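Local coordinates for ferric iron-binding protein HitA (Pseudomonas aeruginosa PAO1, PDB 6IWF) that probably serves as the periplasmic ferric iron-binding protein of an iron-uptake system, and is also linked to gallium internalization in this bacterium, at residues Ile17-Ala22 with Ala246-Glu251; Thr27-Lys32 with Ala241-Ala246; Asp117-Leu122 with Val188-Ile193; Ile151-Gln156 with Gln218-Leu223. One frame throughout, in Å; residues are numbered along the deposited sequence.

How the contacts relate
The four contacts fall into two pairs on opposite sides of the chain's centre, as expected for the two lobes of a periplasmic binding protein. Contacts 1 and 2 sit about 8 Å apart, centre to centre, and share helix 238-248, which packs first on helix 13-27 and then on the turn and strand that follow it. Contacts 3 and 4, their centres about 16 Å apart, are coupled through D219, whose carboxylate probably accepts bonds from S121 and L122; along the chain their segments alternate. Between the pairs, centres are about 33 to 41 Å apart. Contacts 2 and 3 reach the same mixed sheet, whose long strands 97-108 and 224-231 probably connect the two halves, as in related proteins.

Contact 1. Residues Ile17-Ala22 with Ala246-Glu251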
loop_
_atom_site.group_PDB
_atom_site.type_symbol
_atom_site.label_atom_id
_atom_site.label_comp_id
_atom_site.label_asym_id
_atom_site.label_seq_id
_atom_site.Cartn_x
_atom_site.Cartn_y
_atom_site.Cartn_z
ATOM N N ILE A 17 -15.624 1.173 3.746
ATOM C CA ILE A 17 -17.068 1.388 3.747
ATOM C C ILE A 17 -17.692 0.821 2.478
ATOM O O ILE A 17 -18.740 0.158 2.526
ATOM C CB ILE A 17 -17.374 2.887 3.916
ATOM C CG1 ILE A 17 -17.077 3.320 5.354
ATOM C CG2 ILE A 17 -18.824 3.178 3.562
ATOM C CD1 ILE A 17 -16.798 4.805 5.496
ATOM N N ALA A 18 -17.057 1.060 1.326
ATOM C CA ALA A 18 -17.638 0.643 0.055
ATOM C C ALA A 18 -17.749 -0.875 -0.038
ATOM O O ALA A 18 -18.794 -1.409 -0.437
ATOM C CB ALA A 18 -16.816 1.201 -1.112
ATOM N N ILE A 19 -16.675 -1.592 0.314
ATOM C CA ILE A 19 -16.725 -3.043 0.196
ATOM C C ILE A 19 -17.646 -3.628 1.263
ATOM O O ILE A 19 -18.346 -4.613 1.008
ATOM C CB ILE A 19 -15.298 -3.645 0.242
ATOM C CG1 ILE A 19 -15.329 -5.144 -0.058
ATOM C CG2 ILE A 19 -14.607 -3.377 1.579
ATOM C CD1 ILE A 19 -15.876 -5.477 -1.428
ATOM N N ALA A 20 -17.688 -3.024 2.458
ATOM C CA ALA A 20 -18.609 -3.501 3.486
ATOM C C ALA A 20 -20.051 -3.331 3.036
ATOM O O ALA A 20 -20.892 -4.207 3.272
ATOM C CB ALA A 20 -18.378 -2.762 4.810
ATOM N N LYS A 21 -20.348 -2.214 2.370
ATOM C CA LYS A 21 -21.703 -1.978 1.877
ATOM C C LYS A 21 -22.071 -2.987 0.797
ATOM O O LYS A 21 -23.164 -3.565 0.819
ATOM C CB LYS A 21 -21.825 -0.550 1.341
ATOM C CG LYS A 21 -23.250 -0.150 0.931
ATOM C CD LYS A 21 -24.277 -0.591 1.973
ATOM C CE LYS A 21 -25.487 0.342 2.008
ATOM N NZ LYS A 21 -26.714 -0.334 2.536
ATOM N N ALA A 22 -21.161 -3.218 -0.154
ATOM C CA ALA A 22 -21.442 -4.157 -1.236
ATOM C C ALA A 22 -21.694 -5.565 -0.707
ATOM O O ALA A 22 -22.621 -6.246 -1.159
ATOM C CB ALA A 22 -20.297 -4.159 -2.251
ATOM N N ALA A 246 -13.408 -13.776 -0.048
ATOM C CA ALA A 246 -13.673 -14.192 -1.421
ATOM C C ALA A 246 -14.424 -13.110 -2.193
ATOM O O ALA A 246 -14.139 -12.867 -3.375
ATOM C CB ALA A 246 -14.450 -15.510 -1.420
ATOM N N PHE A 247 -15.372 -12.435 -1.543
ATOM C CA PHE A 247 -16.131 -11.396 -2.229
ATOM C C PHE A 247 -15.254 -10.188 -2.550
ATOM O O PHE A 247 -15.483 -9.507 -3.558
ATOM C CB PHE A 247 -17.351 -11.005 -1.391
ATOM C CG PHE A 247 -18.165 -9.902 -1.980
ATOM C CD1 PHE A 247 -19.075 -10.164 -2.994
ATOM C CD2 PHE A 247 -18.024 -8.602 -1.525
ATOM C CE1 PHE A 247 -19.819 -9.143 -3.546
ATOM C CE2 PHE A 247 -18.772 -7.578 -2.070
ATOM C CZ PHE A 247 -19.680 -7.858 -3.084
ATOM N N MET A 248 -14.221 -9.936 -1.745
ATOM C CA MET A 248 -13.316 -8.833 -2.055
ATOM C C MET A 248 -12.617 -9.043 -3.388
ATOM O O MET A 248 -12.199 -8.069 -4.023
ATOM C CB MET A 248 -12.280 -8.670 -0.940
ATOM C CG MET A 248 -12.887 -8.395 0.424
ATOM S SD MET A 248 -11.559 -8.234 1.644
ATOM C CE MET A 248 -10.987 -6.578 1.237
ATOM N N LEU A 249 -12.462 -10.297 -3.812
ATOM C CA LEU A 249 -11.794 -10.654 -5.055
ATOM C C LEU A 249 -12.776 -11.091 -6.135
ATOM O O LEU A 249 -12.347 -11.564 -7.193
ATOM C CB LEU A 249 -10.774 -11.759 -4.811
ATOM C CG LEU A 249 -9.539 -11.207 -4.110
ATOM C CD1 LEU A 249 -8.817 -12.337 -3.409
ATOM C CD2 LEU A 249 -8.636 -10.506 -5.124
ATOM N N SER A 250 -14.073 -10.970 -5.883
ATOM C CA SER A 250 -15.034 -11.116 -6.969
ATOM C C SER A 250 -14.980 -9.896 -7.889
ATOM O O SER A 250 -14.457 -8.837 -7.533
ATOM C CB SER A 250 -16.452 -11.293 -6.422
ATOM O OG SER A 250 -16.931 -10.106 -5.814
ATOM N N GLU A 251 -15.532 -10.053 -9.095
ATOM C CA GLU A 251 -15.621 -8.911 -10.000
ATOM C C GLU A 251 -16.356 -7.742 -9.348
ATOM O O GLU A 251 -15.924 -6.589 -9.453
ATOM C CB GLU A 251 -16.308 -9.321 -11.306
ATOM C CG GLU A 251 -15.712 -8.664 -12.538
ATOM C CD GLU A 251 -16.703 -8.557 -13.684
ATOM O OE1 GLU A 251 -16.885 -7.436 -14.208
ATOM O OE2 GLU A 251 -17.295 -9.595 -14.061
#
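I19 and A22, one helical turn apart on helix 13-27, meet F247 and M248 of helix 238-248. I19 and F247 carry the contact between them. With CG1 anti to the backbone N (chi1 -173°) the longer branch of I19 leaves the helix toward the partner, and the turn at chi2 lays CD1 obliquely against the F247 ring, 3.6 Å from F247 CE2. The two side chains run past each other in opposite directions. A22 takes a different position on the same ring: its CB lies near the ring plane, at the edge made by CE2 and CZ, with A22 CB to F247 CE2 3.7 Å. F247, too, has its CG anti to the backbone N (chi1 178°), which carries the ring out from its own helix to I19 and A22.

M248 approaches differently. Its side chain crosses I19 at about a right angle, I19 CG1 resting 4.1 Å from M248 CG. No hydrogen bond crosses the interface, which is wholly apolar.

The backbone oxygen of F247 is held by S250 through two bonds. S250 OG donates to F247 O at 2.7 Å, in the carbonyl plane and on a lone pair, while S250 N gives the same oxygen a second bond. S250 is also the N-cap of the next helix, where its OG meets G253 N. Around this pair, I257 of helix 251-258 also touches I19, I99 of strand 97-108 backs M248, and A20 turns to V31 and I33 of strand 30-35.

Contact 2. Residues Thr27-Lys32 with Ala241-Ala246; sequences TGIQVK and AQQFVA
T27, whose methyl meets the amide of Q243, has a hydroxyl with two partners: I29 N donates to T27 OG1 at 3.1 Å, nearly straight at 160°, and T27 OG1 is also hydrogen-bonded to F23 O one turn back in helix 13-27. The bond from I29 makes an ST turn. It forms as the helix ends, G28 being the first residue to leave helical angles, with a positive phi of 76°. At chi1 68° OG1 sits between the backbone N and the carbonyl carbon, and this leaves CG2 to reach out to the other segment.

There T27 CG2 comes within 3.4 Å of Q243 NE2, the two side chains approaching from opposite directions. Q243 gets that far by being stretched out, its CG anti to the backbone N and the chain extended beyond it. The meeting is a methyl against an amide nitrogen, with no hydrogen bond. I29 adds a looser touch, I29 CD1 lying 4.4 Å from Q243 OE1.

Deeper in, the contact turns apolar. V31 CG2 rests 4.0 Å from F244 CE2, reaching the ring obliquely, and the two side chains cross at about a right angle. The F244 ring also meets F23 edge-to-face.

Strand 4-9, helix 13-27 and strand 30-35 form a beta-alpha-beta crossover, the two strands running parallel. Helix 238-248 lies alongside it, with F244 reaching L5 of strand 4-9 and V56 of strand 56-59, while V31 also packs on F23 of helix 13-27.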
loop_
_atom_site.group_PDB
_atom_site.type_symbol
_atom_site.label_atom_id
_atom_site.label_comp_id
_atom_site.label_asym_id
_atom_site.label_seq_id
_atom_site.Cartn_x
_atom_site.Cartn_y
_atom_site.Cartn_z
ATOM N N THR A 27 -25.390 -10.138 0.593
ATOM C CA THR A 27 -25.569 -11.315 1.431
ATOM C C THR A 27 -26.525 -11.102 2.596
ATOM O O THR A 27 -26.946 -12.087 3.212
ATOM C CB THR A 27 -24.214 -11.778 1.994
ATOM O OG1 THR A 27 -23.749 -10.802 2.928
ATOM C CG2 THR A 27 -23.185 -11.943 0.880
ATOM N N GLY A 28 -26.869 -9.855 2.922
ATOM C CA GLY A 28 -27.616 -9.558 4.120
ATOM C C GLY A 28 -26.810 -9.618 5.397
ATOM O O GLY A 28 -27.355 -9.323 6.466
ATOM N N ILE A 29 -25.531 -9.986 5.317
ATOM C CA ILE A 29 -24.662 -10.052 6.489
ATOM C C ILE A 29 -24.194 -8.641 6.826
ATOM O O ILE A 29 -23.617 -7.948 5.981
ATOM C CB ILE A 29 -23.469 -10.988 6.243
ATOM C CG1 ILE A 29 -23.950 -12.411 5.966
ATOM C CG2 ILE A 29 -22.552 -11.005 7.450
ATOM C CD1 ILE A 29 -22.842 -13.367 5.558
ATOM N N GLN A 30 -24.453 -8.208 8.058
ATOM C CA GLN A 30 -24.021 -6.885 8.482
ATOM C C GLN A 30 -22.514 -6.886 8.698
ATOM O O GLN A 30 -21.945 -7.870 9.175
ATOM C CB GLN A 30 -24.728 -6.469 9.773
ATOM C CG GLN A 30 -26.190 -6.871 9.851
ATOM C CD GLN A 30 -27.100 -5.864 9.183
ATOM O OE1 GLN A 30 -26.636 -4.897 8.575
ATOM N NE2 GLN A 30 -28.406 -6.080 9.295
ATOM N N VAL A 31 -21.869 -5.778 8.348
ATOM C CA VAL A 31 -20.425 -5.624 8.509
ATOM C C VAL A 31 -20.177 -4.390 9.364
ATOM O O VAL A 31 -20.474 -3.266 8.942
ATOM C CB VAL A 31 -19.701 -5.502 7.163
ATOM C CG1 VAL A 31 -18.219 -5.258 7.397
ATOM C CG2 VAL A 31 -19.918 -6.746 6.314
ATOM N N LYS A 32 -19.620 -4.600 10.557
ATOM C CA LYS A 32 -19.185 -3.526 11.440
ATOM C C LYS A 32 -17.704 -3.262 11.181
ATOM O O LYS A 32 -16.938 -4.207 10.989
ATOM C CB LYS A 32 -19.412 -3.935 12.897
ATOM C CG LYS A 32 -19.037 -2.903 13.933
ATOM C CD LYS A 32 -19.050 -3.525 15.329
ATOM C CE LYS A 32 -18.917 -2.458 16.411
ATOM N NZ LYS A 32 -17.918 -1.411 16.039
ATOM N N ALA A 241 -16.657 -15.185 7.238
ATOM C CA ALA A 241 -15.423 -14.436 7.018
ATOM C C ALA A 241 -14.737 -14.870 5.730
ATOM O O ALA A 241 -14.257 -14.029 4.958
ATOM C CB ALA A 241 -14.491 -14.617 8.217
ATOM N N GLN A 242 -14.668 -16.184 5.482
ATOM C CA GLN A 242 -14.114 -16.660 4.220
ATOM C C GLN A 242 -14.924 -16.138 3.043
ATOM O O GLN A 242 -14.365 -15.773 2.003
ATOM C CB GLN A 242 -14.071 -18.186 4.189
ATOM C CG GLN A 242 -13.153 -18.802 5.235
ATOM C CD GLN A 242 -11.702 -18.908 4.779
ATOM O OE1 GLN A 242 -11.379 -18.743 3.596
ATOM N NE2 GLN A 242 -10.822 -19.198 5.722
ATOM N N GLN A 243 -16.246 -16.098 3.193
ATOM C CA GLN A 243 -17.094 -15.547 2.141
ATOM C C GLN A 243 -16.755 -14.088 1.869
ATOM O O GLN A 243 -16.746 -13.644 0.709
ATOM C CB GLN A 243 -18.557 -15.684 2.560
ATOM C CG GLN A 243 -19.567 -15.310 1.528
ATOM C CD GLN A 243 -20.963 -15.656 1.997
ATOM O OE1 GLN A 243 -21.133 -16.474 2.903
ATOM N NE2 GLN A 243 -21.971 -15.024 1.397
ATOM N N PHE A 244 -16.497 -13.322 2.929
ATOM C CA PHE A 244 -16.185 -11.908 2.767
ATOM C C PHE A 244 -14.895 -11.706 1.977
ATOM O O PHE A 244 -14.849 -10.888 1.050
ATOM C CB PHE A 244 -16.093 -11.229 4.131
ATOM C CG PHE A 244 -15.888 -9.756 4.041
ATOM C CD1 PHE A 244 -14.602 -9.216 3.942
ATOM C CD2 PHE A 244 -16.977 -8.896 4.006
ATOM C CE1 PHE A 244 -14.417 -7.843 3.827
ATOM C CE2 PHE A 244 -16.796 -7.525 3.897
ATOM C CZ PHE A 244 -15.515 -6.999 3.816
ATOM N N VAL A 245 -13.828 -12.423 2.342
ATOM C CA VAL A 245 -12.556 -12.232 1.643
ATOM C C VAL A 245 -12.681 -12.681 0.191
ATOM O O VAL A 245 -12.178 -12.019 -0.723
ATOM C CB VAL A 245 -11.404 -12.954 2.366
ATOM C CG1 VAL A 245 -10.142 -12.875 1.530
ATOM C CG2 VAL A 245 -11.145 -12.293 3.707
ATOM N N ALA A 246 -13.408 -13.776 -0.048
ATOM C CA ALA A 246 -13.673 -14.192 -1.421
ATOM C C ALA A 246 -14.424 -13.110 -2.193
ATOM O O ALA A 246 -14.139 -12.867 -3.375
ATOM C CB ALA A 246 -14.450 -15.510 -1.420
#

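Contact 3. Residues Asp117-Leu122 with Val188-Ile193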
loop_
_atom_site.group_PDB
_atom_site.type_symbol
_atom_site.label_atom_id
_atom_site.label_comp_id
_atom_site.label_asym_id
_atom_site.label_seq_id
_atom_site.Cartn_x
_atom_site.Cartn_y
_atom_site.Cartn_z
ATOM N N ASP A 117 14.538 16.988 -16.582
ATOM C CA ASP A 117 15.461 17.344 -15.509
ATOM C C ASP A 117 15.147 16.649 -14.188
ATOM O O ASP A 117 15.806 16.932 -13.186
ATOM C CB ASP A 117 15.456 18.861 -15.284
ATOM C CG ASP A 117 15.993 19.635 -16.484
ATOM O OD1 ASP A 117 16.877 19.102 -17.195
ATOM O OD2 ASP A 117 15.520 20.773 -16.712
ATOM N N LEU A 118 14.140 15.777 -14.159
ATOM C CA LEU A 118 13.837 15.002 -12.973
ATOM C C LEU A 118 14.988 14.044 -12.667
ATOM O O LEU A 118 15.731 13.638 -13.570
ATOM C CB LEU A 118 12.538 14.223 -13.187
ATOM C CG LEU A 118 11.282 15.084 -13.367
ATOM C CD1 LEU A 118 10.071 14.262 -13.825
ATOM C CD2 LEU A 118 10.988 15.754 -12.078
ATOM N N PRO A 119 15.141 13.641 -11.401
ATOM C CA PRO A 119 16.160 12.637 -11.078
ATOM C C PRO A 119 15.919 11.366 -11.868
ATOM O O PRO A 119 14.776 10.944 -12.065
ATOM C CB PRO A 119 15.977 12.399 -9.576
ATOM C CG PRO A 119 14.569 12.815 -9.307
ATOM C CD PRO A 119 14.303 13.970 -10.232
ATOM N N LYS A 120 17.018 10.743 -12.299
ATOM C CA LYS A 120 16.921 9.529 -13.100
ATOM C C LYS A 120 16.559 8.317 -12.253
ATOM O O LYS A 120 15.918 7.380 -12.750
ATOM C CB LYS A 120 18.244 9.264 -13.835
ATOM C CG LYS A 120 18.830 10.446 -14.637
ATOM C CD LYS A 120 17.783 11.430 -15.163
ATOM C CE LYS A 120 17.017 10.908 -16.378
ATOM N NZ LYS A 120 16.130 11.978 -16.928
ATOM N N SER A 121 16.944 8.329 -10.978
ATOM C CA SER A 121 16.726 7.217 -10.064
ATOM C C SER A 121 16.283 7.775 -8.720
ATOM O O SER A 121 16.676 8.877 -8.349
ATOM C CB SER A 121 18.021 6.398 -9.867
ATOM O OG SER A 121 17.874 5.403 -8.864
ATOM N N LEU A 122 15.487 6.988 -7.982
ATOM C CA LEU A 122 15.280 7.271 -6.562
ATOM C C LEU A 122 16.603 7.510 -5.847
ATOM O O LEU A 122 16.698 8.345 -4.933
ATOM C CB LEU A 122 14.562 6.093 -5.905
ATOM C CG LEU A 122 14.244 6.246 -4.418
ATOM C CD1 LEU A 122 13.082 7.221 -4.290
ATOM C CD2 LEU A 122 13.867 4.901 -3.831
ATOM N N VAL A 188 6.547 22.724 -3.124
ATOM C CA VAL A 188 7.729 21.883 -3.257
ATOM C C VAL A 188 7.693 21.317 -4.666
ATOM O O VAL A 188 6.615 21.087 -5.225
ATOM C CB VAL A 188 7.788 20.773 -2.176
ATOM C CG1 VAL A 188 6.693 19.697 -2.395
ATOM C CG2 VAL A 188 9.180 20.147 -2.129
ATOM N N ASP A 189 8.879 21.134 -5.268
ATOM C CA ASP A 189 8.919 20.818 -6.694
ATOM C C ASP A 189 8.432 19.403 -6.985
ATOM O O ASP A 189 7.853 19.162 -8.048
ATOM C CB ASP A 189 10.335 20.987 -7.253
ATOM C CG ASP A 189 10.809 22.438 -7.255
ATOM O OD1 ASP A 189 9.998 23.352 -6.968
ATOM O OD2 ASP A 189 12.008 22.666 -7.545
ATOM N N MET A 190 8.670 18.453 -6.079
ATOM C CA MET A 190 8.301 17.064 -6.328
ATOM C C MET A 190 8.048 16.362 -4.998
ATOM O O MET A 190 8.377 16.877 -3.934
ATOM C CB MET A 190 9.395 16.344 -7.140
ATOM C CG MET A 190 10.733 16.269 -6.467
ATOM S SD MET A 190 12.063 15.833 -7.634
ATOM C CE MET A 190 11.648 16.841 -8.951
ATOM N N ALA A 191 7.468 15.161 -5.062
ATOM C CA ALA A 191 7.269 14.377 -3.848
ATOM C C ALA A 191 7.226 12.896 -4.185
ATOM O O ALA A 191 6.718 12.506 -5.241
ATOM C CB ALA A 191 5.976 14.775 -3.113
ATOM N N LEU A 192 7.760 12.089 -3.267
ATOM C CA LEU A 192 7.744 10.634 -3.355
ATOM C C LEU A 192 6.460 10.132 -2.712
ATOM O O LEU A 192 6.256 10.334 -1.512
ATOM C CB LEU A 192 8.959 10.064 -2.627
ATOM C CG LEU A 192 10.329 10.459 -3.180
ATOM C CD1 LEU A 192 11.414 9.971 -2.252
ATOM C CD2 LEU A 192 10.497 9.847 -4.582
ATOM N N ILE A 193 5.586 9.494 -3.500
ATOM C CA ILE A 193 4.260 9.082 -3.037
ATOM C C ILE A 193 3.810 7.861 -3.827
ATOM O O ILE A 193 4.392 7.504 -4.846
ATOM C CB ILE A 193 3.189 10.190 -3.202
ATOM C CG1 ILE A 193 3.113 10.626 -4.670
ATOM C CG2 ILE A 193 3.435 11.365 -2.274
ATOM C CD1 ILE A 193 1.777 11.242 -5.042
#
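M190 meets L118 and P119, and L192 meets L122: every pairing between the two segments is apolar, and all five residues are buried. Closest is the methyl-to-methyl touch of L118 CD2 with M190 CE, 3.4 Å, tighter than carbon atoms usually pack. The two side chains slide past each other in opposite directions, and it is the ends that meet.

The second kind of contact involves sulfur and a proline ring. M190 SD lies 3.9 Å from P119 CD, with M190 CE only slightly farther from the same carbon. M190 holds its CG between the backbone N and the carbonyl carbon (chi1 62°), and a bend at chi3 (44°) turns the terminal methyl back to L118 while the sulfur stays on the proline. One thioether end thus serves two neighbours.

The third is a leucine pair, two residues on from M190 in the strand and three on from P119 in the loop. L122 CD1 packs against both methyls of L192, at 3.7 Å from L192 CD2, the side chains crossing obliquely.

Polar groups here look elsewhere. D189 OD2 pairs with R133 in a salt bridge, and L122 O accepts from W162 NE1.

Strand 190-194 lies in the sheet between strand 97-108, to which it is antiparallel, and strand 134-136, to which it is parallel. The 117-122 loop runs over one face of it: L118 touches Y108 and P119 touches L106, both of strand 97-108, and L122 reaches Q146 and V150 of helix 141-154.

Contact 4. Residues Ile151-Gln156 with Gln218-Leu223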
loop_
_atom_site.group_PDB
_atom_site.type_symbol
_atom_site.label_atom_id
_atom_site.label_comp_id
_atom_site.label_asym_id
_atom_site.label_seq_id
_atom_site.Cartn_x
_atom_site.Cartn_y
_atom_site.Cartn_z
ATOM N N ILE A 151 17.181 -1.503 0.674
ATOM C CA ILE A 151 18.097 -2.431 1.346
ATOM C C ILE A 151 18.250 -3.706 0.535
ATOM O O ILE A 151 19.365 -4.209 0.335
ATOM C CB ILE A 151 17.603 -2.752 2.766
ATOM C CG1 ILE A 151 17.698 -1.510 3.639
ATOM C CG2 ILE A 151 18.446 -3.894 3.372
ATOM C CD1 ILE A 151 17.016 -1.671 4.993
ATOM N N LYS A 152 17.128 -4.235 0.040
ATOM C CA LYS A 152 17.140 -5.512 -0.667
ATOM C C LYS A 152 17.857 -5.411 -2.010
ATOM O O LYS A 152 18.585 -6.336 -2.405
ATOM C CB LYS A 152 15.703 -5.991 -0.847
ATOM C CG LYS A 152 15.288 -7.076 0.117
ATOM C CD LYS A 152 15.875 -8.405 -0.328
ATOM C CE LYS A 152 14.996 -9.562 0.099
ATOM N NZ LYS A 152 15.287 -10.790 -0.686
ATOM N N LEU A 153 17.670 -4.296 -2.722
ATOM C CA LEU A 153 18.221 -4.139 -4.060
ATOM C C LEU A 153 19.643 -3.610 -4.060
ATOM O O LEU A 153 20.436 -3.989 -4.933
ATOM C CB LEU A 153 17.339 -3.193 -4.883
ATOM C CG LEU A 153 15.912 -3.714 -5.092
ATOM C CD1 LEU A 153 15.011 -2.589 -5.599
ATOM C CD2 LEU A 153 15.884 -4.919 -6.043
ATOM N N LYS A 154 19.989 -2.749 -3.098
ATOM C CA LYS A 154 21.262 -2.052 -3.106
ATOM C C LYS A 154 22.151 -2.395 -1.923
ATOM O O LYS A 154 23.355 -2.098 -1.970
ATOM C CB LYS A 154 21.032 -0.533 -3.151
ATOM C CG LYS A 154 20.153 -0.087 -4.286
ATOM C CD LYS A 154 20.850 -0.300 -5.626
ATOM C CE LYS A 154 20.029 0.298 -6.764
ATOM N NZ LYS A 154 20.604 -0.052 -8.108
ATOM N N GLY A 155 21.620 -3.035 -0.895
ATOM C CA GLY A 155 22.408 -3.422 0.254
ATOM C C GLY A 155 22.292 -2.417 1.387
ATOM O O GLY A 155 21.910 -1.261 1.201
ATOM N N GLN A 156 22.660 -2.879 2.583
ATOM C CA GLN A 156 22.438 -2.089 3.794
ATOM C C GLN A 156 23.255 -0.803 3.784
ATOM O O GLN A 156 22.761 0.253 4.196
ATOM C CB GLN A 156 22.768 -2.936 5.023
ATOM C CG GLN A 156 22.739 -2.158 6.333
ATOM C CD GLN A 156 21.329 -1.893 6.825
ATOM O OE1 GLN A 156 20.378 -2.557 6.413
ATOM N NE2 GLN A 156 21.188 -0.921 7.720
ATOM N N GLN A 218 13.263 -0.927 -13.428
ATOM C CA GLN A 218 13.500 -1.684 -12.196
ATOM C C GLN A 218 14.158 -0.832 -11.129
ATOM O O GLN A 218 14.770 -1.364 -10.201
ATOM C CB GLN A 218 14.333 -2.947 -12.437
ATOM C CG GLN A 218 13.620 -3.962 -13.272
ATOM C CD GLN A 218 14.319 -5.302 -13.265
ATOM O OE1 GLN A 218 15.407 -5.463 -12.696
ATOM N NE2 GLN A 218 13.708 -6.271 -13.916
ATOM N N ASP A 219 14.000 0.486 -11.244
ATOM C CA ASP A 219 14.484 1.386 -10.214
ATOM C C ASP A 219 13.844 1.050 -8.870
ATOM O O ASP A 219 12.681 0.646 -8.810
ATOM C CB ASP A 219 14.154 2.831 -10.572
ATOM C CG ASP A 219 14.963 3.819 -9.764
ATOM O OD1 ASP A 219 16.182 3.915 -10.050
ATOM O OD2 ASP A 219 14.382 4.472 -8.845
ATOM N N PRO A 220 14.562 1.233 -7.759
ATOM C CA PRO A 220 13.900 1.006 -6.462
ATOM C C PRO A 220 12.675 1.885 -6.283
ATOM O O PRO A 220 11.714 1.471 -5.627
ATOM C CB PRO A 220 14.999 1.322 -5.434
ATOM C CG PRO A 220 16.291 1.089 -6.181
ATOM C CD PRO A 220 15.995 1.552 -7.608
ATOM N N GLY A 221 12.654 3.066 -6.894
ATOM C CA GLY A 221 11.509 3.935 -6.757
ATOM C C GLY A 221 10.327 3.573 -7.628
ATOM O O GLY A 221 9.338 4.307 -7.615
ATOM N N ALA A 222 10.431 2.480 -8.400
ATOM C CA ALA A 222 9.334 1.926 -9.189
ATOM C C ALA A 222 8.654 0.755 -8.471
ATOM O O ALA A 222 7.911 -0.014 -9.091
ATOM C CB ALA A 222 9.851 1.497 -10.571
ATOM N N LEU A 223 8.877 0.641 -7.162
ATOM C CA LEU A 223 8.365 -0.455 -6.353
ATOM C C LEU A 223 6.849 -0.580 -6.460
ATOM O O LEU A 223 6.122 0.413 -6.365
ATOM C CB LEU A 223 8.761 -0.218 -4.898
ATOM C CG LEU A 223 8.305 -1.262 -3.890
ATOM C CD1 LEU A 223 9.033 -2.578 -4.130
ATOM C CD2 LEU A 223 8.528 -0.740 -2.433
#
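The ring of P220 is met by L153 and K154, and the D219 carboxylate, next to P220 in the chain, braces the turn that carries this ring. That carboxylate is approached from above its plane: G221 N donates to D219 OD2 at 3.0 Å, 41° out of the plane, closing an Asx turn. D219 OD2 is further bonded to L122 N, and D219 OD1 to S121 OG, so both oxygens have partners.

On the proline, L153 CD1 lies 3.9 Å from P220 CB and just as near P220 CA and CG, spreading one methyl over three ring carbons. L153 places its CG beside the backbone N (chi1 -62°), which sends the leucine out toward the ring. K154 crosses P220 at about a right angle; a bend at chi2 (-68°) brings K154 CE to 3.9 Å from P220 CG. Only the aliphatic part of the lysine packs: K154 NZ stays 6.3 Å from D219 OD1, too far for a salt bridge, though the opposite charges may attract weakly.

Helix 141-154 ends here. G155, with positive phi, breaks from it and serves as the N-cap position of helix 156-169. The contact joins that helix-to-helix corner to the loop before strand 224-231, where the Asx turn leads into a short 3-10 turn at P220 and G221, a connection within one lobe of the periplasmic binding protein fold, away from the iron site.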